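Local structure of nitroalkane oxidase (Podospora anserina, 3MKH) at residues S273-G278 / W332-A337; Y345-E350 / A421-Y426; T324-A329 / K356-E361. The protein oxidises primary and secondary nitroalkanes to aldehydes or ketones with FAD and molecular oxygen, releasing nitrite and hydrogen peroxide. All blocks are in the same frame, centred on the assembly; numbering follows the deposited sequence.

Interaction 1. Residues S273-G278 / W332-A337; sequences SAVLVG and WKAAHA
V275 meets A334 and A335 with its two methyls spread by a single torsion: chi1 is 175°, which sets CG1 anti to the backbone N and leaves CG2 opposite the carbonyl carbon. Each branch then finds its own alanine. CG1 reaches A335, lying 3.8 Å from its CB and equally close to its CA, so this methyl rests against the backbone of the second helix as well as its side chain. CG2 takes the looser contact, 4.2 Å from CB of A334. The CB of V275 points at the partner helix, as does that of A334, and the short alanine side chains let the two backbones come together, with the CA atoms of V275 and A335 only 6.1 Å apart. The contact is small, apolar and fully buried. It belongs to the helical bundle that forms the C-terminal domain of the acyl-CoA dehydrogenase family. The active site is close by: S273, two residues before V275, hydrogen-bonds through OG to OD1 of D399, the probable proton acceptor. Further along the second segment, H336 meets H6 of the second subunit with rings edge-to-face. Helix 345-374 lies against V275 through A352, helix 75-88 reaches A335 through I76, and helix 402-415 touches S273 and A274 through R406.

Interaction 2. Residues Y345-E350 / A421-Y426; sequences YDARRE and AWSSTY
S424 faces A347 across this contact and touches it first with CB, 4.1 Å from the methyl of A347 and 3.8 Å from its carbonyl O. One atom further out, OG is turned between its own backbone N and carbonyl carbon (chi1 55°), and from there it hydrogen-bonds to a water at 2.6 Å. The same water lies within hydrogen-bonding distance of O of A347 and OE1 of E350, one turn apart on the helix, though with other acceptors near it may not serve both. The methyl of A347 also lies 3.4 Å from OG of S423, whose hydrogen bond goes to O of D420. The contact seats the short helix 423-426, near the C terminus, on the first turns of helix 345-374 in the C-terminal helical domain, and it does so at a subunit interface of the homotetramer. W422 occupies the N-cap position of the short helix, and its O accepts from the N atoms of both T425 and Y426. E350 stretches out toward A421, its two carboxylate oxygens held separately: OE2 by OH of Y419, OE1 by a salt bridge to K321 of the second subunit, whose NZ also hydrogen-bonds to O of A421.

Interaction 3. Residues T324-A329 / K356-E361; sequences TEAARA and KVFCSE
A327 is the bump and the F358–C359 pair the hollow: the alanine methyl sits between CE1 of F358, 3.9 Å away, and SG of C359 at 3.5 Å. It approaches the phenyl at the edge, in the plane of the ring. F358 in turn fills a shallow dip on the opposing helix. With CG anti to the backbone N (chi1 177°), its ring extends across, laying CE1 3.7 Å from CA of A327 and CZ 4.0 Å from CB of A326. The two small methyls are consistent with so close an approach. C359 also points at the helix, but its SG lies beside its own backbone N (chi1 -63°), packed 3.4 Å from O of A327, a carbonyl that accepts from OG of T331. These are consecutive helices of the C-terminal bundle, 311-340 and 345-374, folded back on each other: the two short segments run antiparallel at 151°, their axes 9.5 Å apart at closest approach. Cutting F358 back to an alanine would remove the ring and is likely to leave a gap beside CB of A326 and CA of A327, though the methyl of A327 keeps SG of C359. F358 also packs on L330 and Q323 of its own chain and on Q323 of the second subunit. Away from the contact, the guanidinium of R328 meets OE1 of E325 edge-on in a salt bridge.

In the fold
Followed from the N terminus, the chain first passes 273-278 on helix 262-298, then 324-329 and 332-337 on helix 311-340. Reaching 332-337 closes interaction 1, by which time interaction 3 has already opened at 324-329. Helix 345-374 supplies 345-350, opening interaction 2, and then 356-361, closing interaction 3. Only near the C terminus does 421-426 close interaction 2, the longest loop of the three. Interaction 3 therefore crosses both others, whereas interactions 1 and 2 follow in series. Together they tie three long helices and the C-terminal tail. K333 NZ to S424 O, a probable 2.8 Å hydrogen bond, joins interactions 1 and 2; K356 packs on A274 and V277 between interactions 1 and 3.

Interaction 1. Residues S273-G278 / W332-A337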
ATOM      1  N   SER A 273      17.622   8.712 -19.237  1.00 24.67           N
ATOM      2  CA  SER A 273      16.189   8.717 -19.520  1.00 24.05           C
ATOM      3  C   SER A 273      15.380   8.412 -18.254  1.00 25.45           C
ATOM      4  O   SER A 273      14.262   8.909 -18.087  1.00 23.36           O
ATOM      5  CB  SER A 273      15.841   7.721 -20.629  1.00 27.72           C
ATOM      6  OG  SER A 273      16.048   6.387 -20.189  1.00 32.92           O
ATOM      7  N   ALA A 274      15.954   7.595 -17.371  1.00 22.39           N
ATOM      8  CA  ALA A 274      15.319   7.250 -16.091  1.00 25.61           C
ATOM      9  C   ALA A 274      14.997   8.505 -15.266  1.00 22.27           C
ATOM     10  O   ALA A 274      13.939   8.600 -14.634  1.00 20.13           O
ATOM     11  CB  ALA A 274      16.224   6.296 -15.287  1.00 19.93           C
ATOM     12  N   VAL A 275      15.923   9.457 -15.261  1.00 21.55           N
ATOM     13  CA  VAL A 275      15.711  10.722 -14.554  1.00 22.80           C
ATOM     14  C   VAL A 275      14.520  11.454 -15.161  1.00 20.07           C
ATOM     15  O   VAL A 275      13.666  11.987 -14.452  1.00 22.38           O
ATOM     16  CB  VAL A 275      16.975  11.631 -14.611  1.00 21.48           C
ATOM     17  CG1 VAL A 275      16.708  13.005 -13.968  1.00 19.88           C
ATOM     18  CG2 VAL A 275      18.174  10.945 -13.936  1.00 21.69           C
ATOM     19  N   LEU A 276      14.457  11.459 -16.488  1.00 22.37           N
ATOM     20  CA  LEU A 276      13.423  12.204 -17.199  1.00 23.41           C
ATOM     21  C   LEU A 276      12.059  11.528 -17.068  1.00 21.30           C
ATOM     22  O   LEU A 276      11.037  12.197 -17.095  1.00 19.77           O
ATOM     23  CB  LEU A 276      13.809  12.403 -18.665  1.00 23.72           C
ATOM     24  CG  LEU A 276      14.590  13.694 -18.988  1.00 32.12           C
ATOM     25  CD1 LEU A 276      15.275  14.332 -17.783  1.00 27.05           C
ATOM     26  CD2 LEU A 276      15.538  13.517 -20.149  1.00 31.59           C
ATOM     27  N   VAL A 277      12.054  10.207 -16.914  1.00 21.59           N
ATOM     28  CA  VAL A 277      10.827   9.485 -16.580  1.00 22.18           C
ATOM     29  C   VAL A 277      10.310   9.900 -15.196  1.00 23.30           C
ATOM     30  O   VAL A 277       9.092  10.002 -14.974  1.00 22.29           O
ATOM     31  CB  VAL A 277      11.002   7.943 -16.667  1.00 22.04           C
ATOM     32  CG1 VAL A 277       9.800   7.220 -16.027  1.00 22.20           C
ATOM     33  CG2 VAL A 277      11.159   7.518 -18.134  1.00 20.92           C
ATOM     34  N   GLY A 278      11.236  10.155 -14.275  1.00 20.62           N
ATOM     35  CA  GLY A 278      10.875  10.726 -12.987  1.00 20.15           C
ATOM     36  C   GLY A 278      10.087  12.006 -13.221  1.00 21.11           C
ATOM     37  O   GLY A 278       8.975  12.205 -12.707  1.00 21.04           O
ATOM     38  N   TRP A 332      14.970  15.696  -8.907  1.00 18.94           N
ATOM     39  CA  TRP A 332      16.003  16.744  -9.006  1.00 21.00           C
ATOM     40  C   TRP A 332      17.328  16.312  -8.361  1.00 21.32           C
ATOM     41  O   TRP A 332      18.412  16.629  -8.858  1.00 21.14           O
ATOM     42  CB  TRP A 332      15.502  18.055  -8.405  1.00 19.74           C
ATOM     43  CG  TRP A 332      14.479  18.755  -9.279  1.00 23.46           C
ATOM     44  CD1 TRP A 332      13.837  18.239 -10.375  1.00 25.76           C
ATOM     45  CD2 TRP A 332      14.001  20.097  -9.135  1.00 25.41           C
ATOM     46  NE1 TRP A 332      12.984  19.179 -10.917  1.00 22.85           N
ATOM     47  CE2 TRP A 332      13.068  20.327 -10.175  1.00 26.70           C
ATOM     48  CE3 TRP A 332      14.274  21.131  -8.231  1.00 30.11           C
ATOM     49  CZ2 TRP A 332      12.403  21.545 -10.329  1.00 27.11           C
ATOM     50  CZ3 TRP A 332      13.607  22.339  -8.383  1.00 31.63           C
ATOM     51  CH2 TRP A 332      12.687  22.535  -9.428  1.00 30.09           C
ATOM     52  N   LYS A 333      17.243  15.589  -7.251  1.00 21.42           N
ATOM     53  CA  LYS A 333      18.458  15.036  -6.641  1.00 22.49           C
ATOM     54  C   LYS A 333      19.189  14.117  -7.629  1.00 25.66           C
ATOM     55  O   LYS A 333      20.409  14.225  -7.818  1.00 22.73           O
ATOM     56  CB  LYS A 333      18.134  14.308  -5.324  1.00 22.34           C
ATOM     57  CG  LYS A 333      19.278  13.463  -4.778  1.00 23.00           C
ATOM     58  CD  LYS A 333      20.499  14.300  -4.405  1.00 23.66           C
ATOM     59  CE  LYS A 333      21.693  13.376  -4.024  1.00 25.14           C
ATOM     60  NZ  LYS A 333      22.928  14.091  -3.586  1.00 25.86           N
ATOM     61  N   ALA A 334      18.446  13.211  -8.259  1.00 20.75           N
ATOM     62  CA  ALA A 334      19.024  12.303  -9.242  1.00 21.88           C
ATOM     63  C   ALA A 334      19.586  13.078 -10.430  1.00 21.20           C
ATOM     64  O   ALA A 334      20.653  12.747 -10.937  1.00 23.43           O
ATOM     65  CB  ALA A 334      17.977  11.277  -9.727  1.00 20.09           C
ATOM     66  N   ALA A 335      18.857  14.093 -10.893  1.00 22.20           N
ATOM     67  CA  ALA A 335      19.347  14.915 -11.999  1.00 18.63           C
ATOM     68  C   ALA A 335      20.697  15.546 -11.622  1.00 24.56           C
ATOM     69  O   ALA A 335      21.654  15.550 -12.406  1.00 22.79           O
ATOM     70  CB  ALA A 335      18.348  15.992 -12.330  1.00 18.21           C
ATOM     71  N   HIS A 336      20.766  16.085 -10.412  1.00 23.20           N
ATOM     72  CA  HIS A 336      21.974  16.781  -9.976  1.00 23.64           C
ATOM     73  C   HIS A 336      23.133  15.799  -9.781  1.00 24.48           C
ATOM     74  O   HIS A 336      24.253  16.038 -10.249  1.00 24.55           O
ATOM     75  CB  HIS A 336      21.702  17.573  -8.699  1.00 26.37           C
ATOM     76  CG  HIS A 336      22.863  18.404  -8.254  1.00 25.97           C
ATOM     77  ND1 HIS A 336      23.733  18.002  -7.264  1.00 25.83           N
ATOM     78  CD2 HIS A 336      23.322  19.601  -8.699  1.00 30.65           C
ATOM     79  CE1 HIS A 336      24.666  18.928  -7.099  1.00 28.16           C
ATOM     80  NE2 HIS A 336      24.436  19.911  -7.956  1.00 27.04           N
ATOM     81  N   ALA A 337      22.872  14.687  -9.096  1.00 21.84           N
ATOM     82  CA  ALA A 337      23.928  13.708  -8.830  1.00 21.94           C
ATOM     83  C   ALA A 337      24.495  13.062 -10.103  1.00 28.69           C
ATOM     84  O   ALA A 337      25.714  12.811 -10.211  1.00 24.87           O
ATOM     85  CB  ALA A 337      23.429  12.636  -7.843  1.00 23.93           C
TER

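Interaction 2. Residues Y345-E350 / A421-Y426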
ATOM      1  N   TYR A 345      30.016   6.464 -10.575  1.00 24.47           N
ATOM      2  CA  TYR A 345      28.940   6.374 -11.553  1.00 28.46           C
ATOM      3  C   TYR A 345      27.874   5.381 -11.078  1.00 29.69           C
ATOM      4  O   TYR A 345      26.673   5.625 -11.258  1.00 28.62           O
ATOM      5  CB  TYR A 345      29.429   6.005 -12.965  1.00 31.63           C
ATOM      6  CG  TYR A 345      28.259   5.997 -13.940  1.00 32.01           C
ATOM      7  CD1 TYR A 345      27.646   7.185 -14.315  1.00 35.64           C
ATOM      8  CD2 TYR A 345      27.725   4.807 -14.421  1.00 33.27           C
ATOM      9  CE1 TYR A 345      26.553   7.199 -15.175  1.00 33.55           C
ATOM     10  CE2 TYR A 345      26.631   4.810 -15.290  1.00 32.08           C
ATOM     11  CZ  TYR A 345      26.053   6.015 -15.662  1.00 34.45           C
ATOM     12  OH  TYR A 345      24.964   6.048 -16.509  1.00 30.04           O
ATOM     13  N   ASP A 346      28.313   4.270 -10.483  1.00 29.16           N
ATOM     14  CA  ASP A 346      27.406   3.291  -9.886  1.00 27.13           C
ATOM     15  C   ASP A 346      26.506   3.917  -8.821  1.00 28.45           C
ATOM     16  O   ASP A 346      25.332   3.587  -8.728  1.00 23.88           O
ATOM     17  CB  ASP A 346      28.181   2.141  -9.225  1.00 26.60           C
ATOM     18  CG  ASP A 346      28.727   1.140 -10.219  1.00 37.97           C
ATOM     19  OD1 ASP A 346      28.231   1.094 -11.372  1.00 34.26           O
ATOM     20  OD2 ASP A 346      29.659   0.390  -9.834  1.00 35.49           O
ATOM     21  N   ALA A 347      27.065   4.785  -7.986  1.00 26.11           N
ATOM     22  CA  ALA A 347      26.260   5.462  -6.966  1.00 26.95           C
ATOM     23  C   ALA A 347      25.277   6.455  -7.579  1.00 26.82           C
ATOM     24  O   ALA A 347      24.128   6.566  -7.137  1.00 22.89           O
ATOM     25  CB  ALA A 347      27.145   6.162  -5.958  1.00 28.11           C
ATOM     26  N   ARG A 348      25.731   7.191  -8.588  1.00 24.70           N
ATOM     27  CA  ARG A 348      24.880   8.199  -9.221  1.00 23.68           C
ATOM     28  C   ARG A 348      23.718   7.513  -9.919  1.00 22.86           C
ATOM     29  O   ARG A 348      22.559   7.940  -9.851  1.00 24.23           O
ATOM     30  CB  ARG A 348      25.698   8.974 -10.243  1.00 25.32           C
ATOM     31  CG  ARG A 348      26.867   9.753  -9.632  1.00 26.37           C
ATOM     32  CD  ARG A 348      27.720  10.367 -10.743  1.00 25.94           C
ATOM     33  NE  ARG A 348      28.896  11.056 -10.235  1.00 32.75           N
ATOM     34  CZ  ARG A 348      29.467  12.089 -10.849  1.00 38.17           C
ATOM     35  NH1 ARG A 348      28.950  12.547 -11.986  1.00 31.26           N
ATOM     36  NH2 ARG A 348      30.548  12.672 -10.327  1.00 39.88           N
ATOM     37  N   ARG A 349      24.077   6.445 -10.605  1.00 23.91           N
ATOM     38  CA  ARG A 349      23.173   5.617 -11.370  1.00 27.52           C
ATOM     39  C   ARG A 349      22.026   5.099 -10.513  1.00 25.64           C
ATOM     40  O   ARG A 349      20.875   5.055 -10.954  1.00 24.23           O
ATOM     41  CB  ARG A 349      24.003   4.449 -11.885  1.00 28.38           C
ATOM     42  CG  ARG A 349      23.256   3.408 -12.574  1.00 36.63           C
ATOM     43  CD  ARG A 349      24.157   2.757 -13.579  1.00 35.55           C
ATOM     44  NE  ARG A 349      23.291   2.043 -14.479  1.00 36.97           N
ATOM     45  CZ  ARG A 349      23.041   0.755 -14.373  1.00 40.90           C
ATOM     46  NH1 ARG A 349      23.642   0.043 -13.425  1.00 30.48           N
ATOM     47  NH2 ARG A 349      22.211   0.186 -15.231  1.00 40.41           N
ATOM     48  N   GLU A 350      22.341   4.691  -9.286  1.00 22.36           N
ATOM     49  CA  GLU A 350      21.307   4.199  -8.377  1.00 21.73           C
ATOM     50  C   GLU A 350      20.186   5.217  -8.147  1.00 22.16           C
ATOM     51  O   GLU A 350      19.014   4.842  -8.031  1.00 21.13           O
ATOM     52  CB  GLU A 350      21.897   3.780  -7.014  1.00 22.04           C
ATOM     53  CG  GLU A 350      20.895   2.954  -6.191  1.00 22.69           C
ATOM     54  CD  GLU A 350      21.256   2.832  -4.708  1.00 32.08           C
ATOM     55  OE1 GLU A 350      21.761   3.814  -4.126  1.00 30.02           O
ATOM     56  OE2 GLU A 350      21.010   1.750  -4.119  1.00 31.74           O
ATOM     57  N   ALA A 421      26.433   2.670   0.155  1.00 27.63           N
ATOM     58  CA  ALA A 421      25.037   3.104   0.212  1.00 28.53           C
ATOM     59  C   ALA A 421      24.774   4.606   0.046  1.00 29.99           C
ATOM     60  O   ALA A 421      23.999   5.005  -0.819  1.00 25.04           O
ATOM     61  CB  ALA A 421      24.376   2.583   1.469  1.00 28.55           C
ATOM     62  N   TRP A 422      25.405   5.432   0.873  1.00 25.58           N
ATOM     63  CA  TRP A 422      25.042   6.846   0.951  1.00 25.64           C
ATOM     64  C   TRP A 422      26.087   7.780   0.337  1.00 25.29           C
ATOM     65  O   TRP A 422      26.037   8.989   0.543  1.00 25.41           O
ATOM     66  CB  TRP A 422      24.760   7.237   2.420  1.00 29.16           C
ATOM     67  CG  TRP A 422      23.922   6.188   3.080  1.00 27.39           C
ATOM     68  CD1 TRP A 422      24.343   5.232   3.960  1.00 29.00           C
ATOM     69  CD2 TRP A 422      22.539   5.933   2.839  1.00 26.47           C
ATOM     70  NE1 TRP A 422      23.295   4.416   4.312  1.00 27.32           N
ATOM     71  CE2 TRP A 422      22.175   4.822   3.634  1.00 26.76           C
ATOM     72  CE3 TRP A 422      21.566   6.540   2.039  1.00 25.93           C
ATOM     73  CZ2 TRP A 422      20.879   4.306   3.648  1.00 27.06           C
ATOM     74  CZ3 TRP A 422      20.270   6.025   2.060  1.00 28.17           C
ATOM     75  CH2 TRP A 422      19.942   4.923   2.858  1.00 25.34           C
ATOM     76  N   SER A 423      27.017   7.221  -0.428  1.00 27.50           N
ATOM     77  CA  SER A 423      28.076   8.024  -1.051  1.00 27.03           C
ATOM     78  C   SER A 423      27.527   9.104  -2.003  1.00 30.89           C
ATOM     79  O   SER A 423      28.140  10.150  -2.184  1.00 25.14           O
ATOM     80  CB  SER A 423      29.092   7.126  -1.766  1.00 26.61           C
ATOM     81  OG  SER A 423      28.496   6.367  -2.809  1.00 29.85           O
ATOM     82  N   SER A 424      26.357   8.862  -2.587  1.00 23.79           N
ATOM     83  CA  SER A 424      25.779   9.820  -3.531  1.00 25.05           C
ATOM     84  C   SER A 424      25.121  10.988  -2.806  1.00 26.52           C
ATOM     85  O   SER A 424      24.649  11.934  -3.428  1.00 27.88           O
ATOM     86  CB  SER A 424      24.776   9.121  -4.465  1.00 27.28           C
ATOM     87  OG  SER A 424      23.785   8.440  -3.710  1.00 27.46           O
ATOM     88  N   THR A 425      25.082  10.912  -1.480  1.00 28.21           N
ATOM     89  CA  THR A 425      24.620  12.031  -0.675  1.00 25.08           C
ATOM     90  C   THR A 425      25.773  12.600   0.168  1.00 29.27           C
ATOM     91  O   THR A 425      26.058  13.801   0.118  1.00 26.87           O
ATOM     92  CB  THR A 425      23.449  11.627   0.250  1.00 28.47           C
ATOM     93  OG1 THR A 425      22.339  11.189  -0.547  1.00 30.90           O
ATOM     94  CG2 THR A 425      22.994  12.816   1.089  1.00 29.57           C
ATOM     95  N   TYR A 426      26.444  11.731   0.921  1.00 24.74           N
ATOM     96  CA  TYR A 426      27.447  12.177   1.899  1.00 30.62           C
ATOM     97  C   TYR A 426      28.893  11.879   1.504  1.00 29.57           C
ATOM     98  O   TYR A 426      29.801  12.157   2.266  1.00 36.03           O
ATOM     99  CB  TYR A 426      27.152  11.584   3.290  1.00 25.73           C
ATOM    100  CG  TYR A 426      25.863  12.096   3.906  1.00 31.02           C
ATOM    101  CD1 TYR A 426      25.668  13.453   4.128  1.00 31.80           C
ATOM    102  CD2 TYR A 426      24.845  11.229   4.265  1.00 31.67           C
ATOM    103  CE1 TYR A 426      24.502  13.929   4.681  1.00 27.09           C
ATOM    104  CE2 TYR A 426      23.666  11.704   4.833  1.00 29.62           C
ATOM    105  CZ  TYR A 426      23.505  13.051   5.035  1.00 29.64           C
ATOM    106  OH  TYR A 426      22.339  13.539   5.587  1.00 28.09           O
TER
HETATM  107  O   HOH W   1      23.318   6.068  -4.700  1.00 24.99           O

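Interaction 3. Residues T324-A329 / K356-E361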
ATOM      1  N   THR A 324       3.799  13.996  -4.732  1.00 21.52           N
ATOM      2  CA  THR A 324       4.311  14.795  -5.847  1.00 21.98           C
ATOM      3  C   THR A 324       5.550  15.592  -5.423  1.00 22.76           C
ATOM      4  O   THR A 324       6.525  15.690  -6.168  1.00 19.18           O
ATOM      5  CB  THR A 324       3.240  15.752  -6.424  1.00 21.87           C
ATOM      6  OG1 THR A 324       2.069  15.007  -6.755  1.00 23.50           O
ATOM      7  CG2 THR A 324       3.742  16.427  -7.711  1.00 21.99           C
ATOM      8  N   GLU A 325       5.501  16.167  -4.227  1.00 22.01           N
ATOM      9  CA  GLU A 325       6.650  16.923  -3.723  1.00 24.61           C
ATOM     10  C   GLU A 325       7.849  15.999  -3.497  1.00 19.98           C
ATOM     11  O   GLU A 325       8.966  16.328  -3.880  1.00 22.31           O
ATOM     12  CB  GLU A 325       6.277  17.719  -2.459  1.00 22.10           C
ATOM     13  CG  GLU A 325       5.169  18.770  -2.697  1.00 23.05           C
ATOM     14  CD  GLU A 325       5.598  19.873  -3.668  1.00 26.95           C
ATOM     15  OE1 GLU A 325       6.753  19.853  -4.126  1.00 31.88           O
ATOM     16  OE2 GLU A 325       4.791  20.780  -3.950  1.00 28.44           O
ATOM     17  N   ALA A 326       7.622  14.822  -2.913  1.00 21.11           N
ATOM     18  CA  ALA A 326       8.702  13.832  -2.796  1.00 21.90           C
ATOM     19  C   ALA A 326       9.265  13.428  -4.154  1.00 20.83           C
ATOM     20  O   ALA A 326      10.482  13.312  -4.324  1.00 21.99           O
ATOM     21  CB  ALA A 326       8.210  12.593  -2.064  1.00 20.32           C
ATOM     22  N   ALA A 327       8.372  13.171  -5.111  1.00 19.27           N
ATOM     23  CA  ALA A 327       8.775  12.768  -6.463  1.00 19.54           C
ATOM     24  C   ALA A 327       9.683  13.803  -7.144  1.00 20.16           C
ATOM     25  O   ALA A 327      10.720  13.445  -7.727  1.00 20.20           O
ATOM     26  CB  ALA A 327       7.521  12.481  -7.352  1.00 19.44           C
ATOM     27  N   ARG A 328       9.290  15.072  -7.093  1.00 19.59           N
ATOM     28  CA  ARG A 328      10.097  16.127  -7.729  1.00 22.64           C
ATOM     29  C   ARG A 328      11.451  16.275  -7.036  1.00 22.22           C
ATOM     30  O   ARG A 328      12.476  16.389  -7.691  1.00 21.97           O
ATOM     31  CB  ARG A 328       9.386  17.495  -7.773  1.00 19.42           C
ATOM     32  CG  ARG A 328      10.134  18.489  -8.661  1.00 22.16           C
ATOM     33  CD  ARG A 328       9.543  19.899  -8.615  1.00 24.93           C
ATOM     34  NE  ARG A 328       8.198  19.939  -9.170  1.00 24.36           N
ATOM     35  CZ  ARG A 328       7.094  20.082  -8.445  1.00 27.18           C
ATOM     36  NH1 ARG A 328       7.169  20.193  -7.116  1.00 24.55           N
ATOM     37  NH2 ARG A 328       5.910  20.106  -9.049  1.00 21.34           N
ATOM     38  N   ALA A 329      11.435  16.271  -5.705  1.00 23.40           N
ATOM     39  CA  ALA A 329      12.655  16.379  -4.905  1.00 22.23           C
ATOM     40  C   ALA A 329      13.639  15.269  -5.269  1.00 23.36           C
ATOM     41  O   ALA A 329      14.830  15.527  -5.492  1.00 22.00           O
ATOM     42  CB  ALA A 329      12.303  16.333  -3.409  1.00 22.20           C
ATOM     43  N   LYS A 356      13.178   6.966 -11.366  1.00 19.84           N
ATOM     44  CA  LYS A 356      12.327   6.305 -12.361  1.00 23.42           C
ATOM     45  C   LYS A 356      11.307   5.402 -11.662  1.00 20.41           C
ATOM     46  O   LYS A 356      10.111   5.493 -11.910  1.00 20.22           O
ATOM     47  CB  LYS A 356      13.175   5.494 -13.348  1.00 20.05           C
ATOM     48  CG  LYS A 356      12.496   5.160 -14.683  1.00 22.29           C
ATOM     49  CD  LYS A 356      11.474   4.016 -14.583  1.00 22.39           C
ATOM     50  CE  LYS A 356      11.200   3.405 -15.980  1.00 23.00           C
ATOM     51  NZ  LYS A 356      10.164   2.303 -15.940  1.00 22.74           N
ATOM     52  N   VAL A 357      11.781   4.533 -10.779  1.00 21.72           N
ATOM     53  CA  VAL A 357      10.884   3.595 -10.121  1.00 19.86           C
ATOM     54  C   VAL A 357       9.896   4.299  -9.191  1.00 22.10           C
ATOM     55  O   VAL A 357       8.708   4.000  -9.202  1.00 20.24           O
ATOM     56  CB  VAL A 357      11.661   2.512  -9.344  1.00 22.84           C
ATOM     57  CG1 VAL A 357      10.695   1.633  -8.544  1.00 20.29           C
ATOM     58  CG2 VAL A 357      12.495   1.682 -10.311  1.00 20.36           C
ATOM     59  N   PHE A 358      10.376   5.237  -8.384  1.00 22.27           N
ATOM     60  CA  PHE A 358       9.498   5.893  -7.410  1.00 19.98           C
ATOM     61  C   PHE A 358       8.387   6.700  -8.087  1.00 22.84           C
ATOM     62  O   PHE A 358       7.221   6.583  -7.734  1.00 21.16           O
ATOM     63  CB  PHE A 358      10.300   6.826  -6.482  1.00 20.97           C
ATOM     64  CG  PHE A 358       9.442   7.589  -5.487  1.00 23.06           C
ATOM     65  CD1 PHE A 358       8.898   8.823  -5.815  1.00 21.21           C
ATOM     66  CD2 PHE A 358       9.158   7.054  -4.240  1.00 24.25           C
ATOM     67  CE1 PHE A 358       8.107   9.530  -4.900  1.00 24.00           C
ATOM     68  CE2 PHE A 358       8.374   7.743  -3.328  1.00 25.83           C
ATOM     69  CZ  PHE A 358       7.845   8.987  -3.655  1.00 24.56           C
ATOM     70  N   CYS A 359       8.784   7.543  -9.040  1.00 21.15           N
ATOM     71  CA  CYS A 359       7.890   8.510  -9.649  1.00 21.58           C
ATOM     72  C   CYS A 359       6.906   7.841 -10.610  1.00 20.97           C
ATOM     73  O   CYS A 359       5.749   8.249 -10.686  1.00 20.44           O
ATOM     74  CB  CYS A 359       8.683   9.602 -10.382  1.00 21.23           C
ATOM     75  SG  CYS A 359       9.767  10.611  -9.290  1.00 23.30           S
ATOM     76  N   SER A 360       7.359   6.824 -11.342  1.00 19.83           N
ATOM     77  CA  SER A 360       6.458   6.144 -12.279  1.00 20.50           C
ATOM     78  C   SER A 360       5.315   5.510 -11.499  1.00 22.55           C
ATOM     79  O   SER A 360       4.158   5.623 -11.882  1.00 19.66           O
ATOM     80  CB  SER A 360       7.195   5.089 -13.120  1.00 20.42           C
ATOM     81  OG  SER A 360       7.728   4.069 -12.290  1.00 19.38           O
ATOM     82  N   GLU A 361       5.633   4.871 -10.381  1.00 21.94           N
ATOM     83  CA  GLU A 361       4.613   4.159  -9.621  1.00 23.76           C
ATOM     84  C   GLU A 361       3.751   5.130  -8.818  1.00 23.87           C
ATOM     85  O   GLU A 361       2.534   4.939  -8.685  1.00 20.22           O
ATOM     86  CB  GLU A 361       5.254   3.062  -8.751  1.00 21.95           C
ATOM     87  CG  GLU A 361       5.762   1.918  -9.629  1.00 26.32           C
ATOM     88  CD  GLU A 361       6.495   0.816  -8.875  1.00 28.99           C
ATOM     89  OE1 GLU A 361       6.417   0.767  -7.626  1.00 32.31           O
ATOM     90  OE2 GLU A 361       7.138  -0.013  -9.554  1.00 29.33           O
TER